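Local coordinates for protein peptidase M42 (Thaumarchaeota archaeon SCGC AB-539-E09, PDB 5DS0) that probably trims amino acids from the N-termini of peptides as a cobalt-bound, twelve-subunit TET aminopeptidase of the M42 family, at residues N56-D68 with T224-E237. Sequence-based numbering, arbitrary orientation.
Sequences NDRPRILMAGHTD and TAHVVDPDVALVLE. With CO (cobalt (II) ion), chain T.
D231 OD2 is gripped by two donors: R58 NE comes in on its syn lone pair at 2.9 Å, nearly straight (171°), and backbone R60 N takes the anti lone pair. The R58 chain, bent at chi2 (-137°) and chi3, turns its guanidinium edge toward D231 and D229, almost upright to the D231 carboxylate. R58 NH1 forms a salt bridge with D229 OD2 at 3.4 Å, and a leucine here would probably leave both carboxylates without their shared cation. R60, extended from CG to NE, carries NH1 past D229 to V228 O, the end of helix 219-228, at 2.6 Å. R60 O accepts from D231 N and V232 N, and from there strands 60-66 and 232-237 run parallel in the central mixed sheet of the M42 catalytic domain. L62 lies alongside P230, CB to CB 3.7 Å, beside A233, where I305 of helix 302-305 joins them. At the far end each segment supplies a metal ligand: H66 NE2 binds cobalt at 2.1 Å, E237 chelates it through both oxygens, and D180 supplies a further ligand. H66 ND1 donates to D68 O at 3.0 Å, which helps fix the ring's rotation.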
# COMPACT_ATOMS: atom_id res chain seq x y z
N ASN C 56 -6.89 40.18 53.83
CA ASN C 56 -7.70 41.26 53.27
C ASN C 56 -8.75 40.69 52.33
O ASN C 56 -8.45 39.83 51.53
CB ASN C 56 -6.81 42.26 52.54
CG ASN C 56 -5.65 42.74 53.39
OD1 ASN C 56 -5.35 42.17 54.44
ND2 ASN C 56 -4.99 43.78 52.94
N ASP C 57 -10.00 41.15 52.46
CA ASP C 57 -11.09 40.68 51.57
C ASP C 57 -10.65 40.52 50.13
O ASP C 57 -11.05 39.57 49.48
CB ASP C 57 -12.28 41.63 51.60
CG ASP C 57 -13.52 41.08 50.87
OD1 ASP C 57 -13.63 39.85 50.62
OD2 ASP C 57 -14.41 41.89 50.54
N ARG C 58 -9.88 41.50 49.64
CA ARG C 58 -9.40 41.53 48.27
C ARG C 58 -7.92 41.91 48.31
O ARG C 58 -7.53 42.71 49.17
CB ARG C 58 -10.27 42.51 47.46
CG ARG C 58 -11.67 41.93 47.21
CD ARG C 58 -12.27 42.08 45.82
NE ARG C 58 -12.48 40.78 45.16
CZ ARG C 58 -13.60 40.06 45.11
NH1 ARG C 58 -13.61 38.90 44.46
NH2 ARG C 58 -14.72 40.45 45.69
N PRO C 59 -7.07 41.36 47.44
CA PRO C 59 -7.45 40.47 46.33
C PRO C 59 -7.64 39.03 46.76
O PRO C 59 -7.04 38.59 47.74
CB PRO C 59 -6.26 40.56 45.39
CG PRO C 59 -5.10 40.81 46.30
CD PRO C 59 -5.62 41.58 47.48
N ARG C 60 -8.47 38.30 46.02
CA ARG C 60 -8.65 36.88 46.25
C ARG C 60 -7.69 36.09 45.35
O ARG C 60 -7.75 36.19 44.12
CB ARG C 60 -10.08 36.47 45.95
CG ARG C 60 -11.11 37.13 46.84
CD ARG C 60 -12.49 36.57 46.59
NE ARG C 60 -13.50 37.25 47.40
CZ ARG C 60 -14.80 36.93 47.43
NH1 ARG C 60 -15.27 35.93 46.70
NH2 ARG C 60 -15.62 37.62 48.20
N ILE C 61 -6.81 35.32 45.99
CA ILE C 61 -5.87 34.44 45.29
C ILE C 61 -6.45 33.03 45.26
O ILE C 61 -6.72 32.45 46.30
CB ILE C 61 -4.50 34.30 46.00
CG1 ILE C 61 -3.99 35.62 46.56
CG2 ILE C 61 -3.48 33.72 45.05
CD1 ILE C 61 -3.82 36.72 45.55
N LEU C 62 -6.62 32.48 44.07
CA LEU C 62 -7.06 31.10 43.94
C LEU C 62 -5.87 30.22 43.57
O LEU C 62 -5.25 30.44 42.53
CB LEU C 62 -8.15 30.99 42.88
CG LEU C 62 -8.62 29.57 42.52
CD1 LEU C 62 -9.00 28.77 43.74
CD2 LEU C 62 -9.80 29.64 41.57
N MSE C 63 -5.56 29.25 44.42
CA MSE C 63 -4.63 28.20 44.08
C MSE C 63 -5.40 26.95 43.86
O MSE C 63 -6.24 26.59 44.68
CB MSE C 63 -3.67 27.91 45.19
CG MSE C 63 -2.68 29.04 45.42
SE MSE C 63 -1.19 28.30 46.48
CE MSE C 63 -2.07 28.21 48.25
N ALA C 64 -5.13 26.24 42.77
CA ALA C 64 -5.90 25.05 42.45
C ALA C 64 -5.01 23.90 42.03
O ALA C 64 -4.08 24.09 41.26
CB ALA C 64 -6.88 25.36 41.34
N GLY C 65 -5.31 22.72 42.57
CA GLY C 65 -4.69 21.47 42.11
C GLY C 65 -5.73 20.38 42.10
O GLY C 65 -6.42 20.18 43.10
N HIS C 66 -5.90 19.68 40.99
CA HIS C 66 -6.99 18.72 40.88
C HIS C 66 -6.65 17.41 41.57
O HIS C 66 -5.54 16.90 41.43
CB HIS C 66 -7.45 18.51 39.42
CG HIS C 66 -6.45 17.84 38.54
ND1 HIS C 66 -6.38 16.47 38.40
CD2 HIS C 66 -5.51 18.35 37.70
CE1 HIS C 66 -5.43 16.16 37.53
NE2 HIS C 66 -4.88 17.28 37.10
N THR C 67 -7.61 16.86 42.31
CA THR C 67 -7.39 15.63 43.04
C THR C 67 -7.91 14.41 42.31
O THR C 67 -7.71 13.28 42.77
CB THR C 67 -8.08 15.66 44.40
OG1 THR C 67 -9.46 16.01 44.21
CG2 THR C 67 -7.41 16.67 45.29
N ASP C 68 -8.61 14.61 41.20
CA ASP C 68 -9.00 13.46 40.39
C ASP C 68 -7.78 12.91 39.67
O ASP C 68 -6.85 13.65 39.34
CB ASP C 68 -10.16 13.76 39.42
CG ASP C 68 -9.78 14.75 38.34
OD1 ASP C 68 -9.17 15.79 38.65
OD2 ASP C 68 -10.15 14.51 37.17
N THR C 224 -15.72 25.94 40.59
CA THR C 224 -14.99 26.52 41.73
C THR C 224 -14.62 27.99 41.48
O THR C 224 -14.70 28.81 42.39
CB THR C 224 -13.71 25.71 42.05
OG1 THR C 224 -14.08 24.50 42.73
CG2 THR C 224 -12.76 26.50 42.94
N ALA C 225 -14.23 28.31 40.26
CA ALA C 225 -13.99 29.69 39.88
C ALA C 225 -15.24 30.56 40.09
O ALA C 225 -15.14 31.71 40.54
CB ALA C 225 -13.54 29.77 38.43
N HIS C 226 -16.41 30.02 39.73
CA HIS C 226 -17.67 30.71 39.96
C HIS C 226 -17.87 31.02 41.44
O HIS C 226 -18.25 32.14 41.81
CB HIS C 226 -18.86 29.91 39.41
CG HIS C 226 -20.19 30.52 39.73
ND1 HIS C 226 -20.76 31.51 38.96
CD2 HIS C 226 -21.05 30.31 40.76
CE1 HIS C 226 -21.91 31.88 39.50
NE2 HIS C 226 -22.11 31.16 40.59
N VAL C 227 -17.64 30.03 42.30
CA VAL C 227 -17.84 30.18 43.74
C VAL C 227 -16.91 31.25 44.33
O VAL C 227 -17.33 32.06 45.14
CB VAL C 227 -17.65 28.84 44.48
CG1 VAL C 227 -17.51 29.04 45.98
CG2 VAL C 227 -18.80 27.89 44.16
N VAL C 228 -15.65 31.26 43.89
CA VAL C 228 -14.61 32.07 44.53
C VAL C 228 -14.53 33.52 44.03
O VAL C 228 -14.27 34.41 44.83
CB VAL C 228 -13.24 31.41 44.37
CG1 VAL C 228 -12.13 32.30 44.90
CG2 VAL C 228 -13.22 30.07 45.07
N ASP C 229 -14.76 33.75 42.73
CA ASP C 229 -14.60 35.09 42.12
C ASP C 229 -13.18 35.61 42.36
O ASP C 229 -12.98 36.64 43.00
CB ASP C 229 -15.67 36.09 42.65
CG ASP C 229 -15.69 37.43 41.89
OD1 ASP C 229 -15.12 37.53 40.78
OD2 ASP C 229 -16.30 38.40 42.42
N PRO C 230 -12.18 34.90 41.84
CA PRO C 230 -10.79 35.24 42.12
C PRO C 230 -10.29 36.44 41.34
O PRO C 230 -10.73 36.68 40.20
CB PRO C 230 -10.05 33.98 41.69
CG PRO C 230 -10.85 33.46 40.55
CD PRO C 230 -12.28 33.75 40.91
N ASP C 231 -9.34 37.17 41.93
CA ASP C 231 -8.69 38.30 41.28
C ASP C 231 -7.37 37.90 40.59
O ASP C 231 -6.90 38.59 39.68
CB ASP C 231 -8.45 39.41 42.29
CG ASP C 231 -9.74 39.98 42.84
OD1 ASP C 231 -10.49 40.60 42.06
OD2 ASP C 231 -10.03 39.78 44.05
N VAL C 232 -6.76 36.82 41.06
CA VAL C 232 -5.58 36.25 40.44
C VAL C 232 -5.54 34.75 40.77
O VAL C 232 -5.98 34.34 41.85
CB VAL C 232 -4.30 36.95 40.94
CG1 VAL C 232 -4.23 36.95 42.44
CG2 VAL C 232 -3.04 36.30 40.37
N ALA C 233 -4.99 33.95 39.87
CA ALA C 233 -4.96 32.51 40.07
C ALA C 233 -3.59 31.88 39.85
O ALA C 233 -2.92 32.17 38.86
CB ALA C 233 -5.98 31.86 39.16
N LEU C 234 -3.21 30.99 40.75
CA LEU C 234 -2.00 30.18 40.61
C LEU C 234 -2.43 28.73 40.50
O LEU C 234 -2.85 28.14 41.48
CB LEU C 234 -1.09 30.33 41.81
CG LEU C 234 -0.69 31.74 42.21
CD1 LEU C 234 0.19 31.67 43.45
CD2 LEU C 234 0.03 32.45 41.07
N VAL C 235 -2.35 28.16 39.31
CA VAL C 235 -2.72 26.78 39.14
C VAL C 235 -1.48 25.92 39.25
O VAL C 235 -0.46 26.20 38.63
CB VAL C 235 -3.39 26.56 37.79
CG1 VAL C 235 -3.58 25.09 37.52
CG2 VAL C 235 -4.73 27.27 37.78
N LEU C 236 -1.58 24.87 40.05
CA LEU C 236 -0.47 23.95 40.27
C LEU C 236 -0.75 22.66 39.56
O LEU C 236 -1.81 22.08 39.73
CB LEU C 236 -0.30 23.68 41.75
CG LEU C 236 0.03 24.97 42.48
CD1 LEU C 236 -0.39 24.97 43.94
CD2 LEU C 236 1.51 25.23 42.36
N GLU C 237 0.18 22.24 38.73
CA GLU C 237 0.01 21.06 37.89
C GLU C 237 1.33 20.32 37.83
O GLU C 237 2.32 20.74 38.43
CB GLU C 237 -0.43 21.45 36.48
CG GLU C 237 -1.90 21.23 36.13
CD GLU C 237 -2.38 19.77 36.09
OE1 GLU C 237 -1.62 18.82 36.29
OE2 GLU C 237 -3.58 19.59 35.81
CO CO T . -3.49 17.40 35.54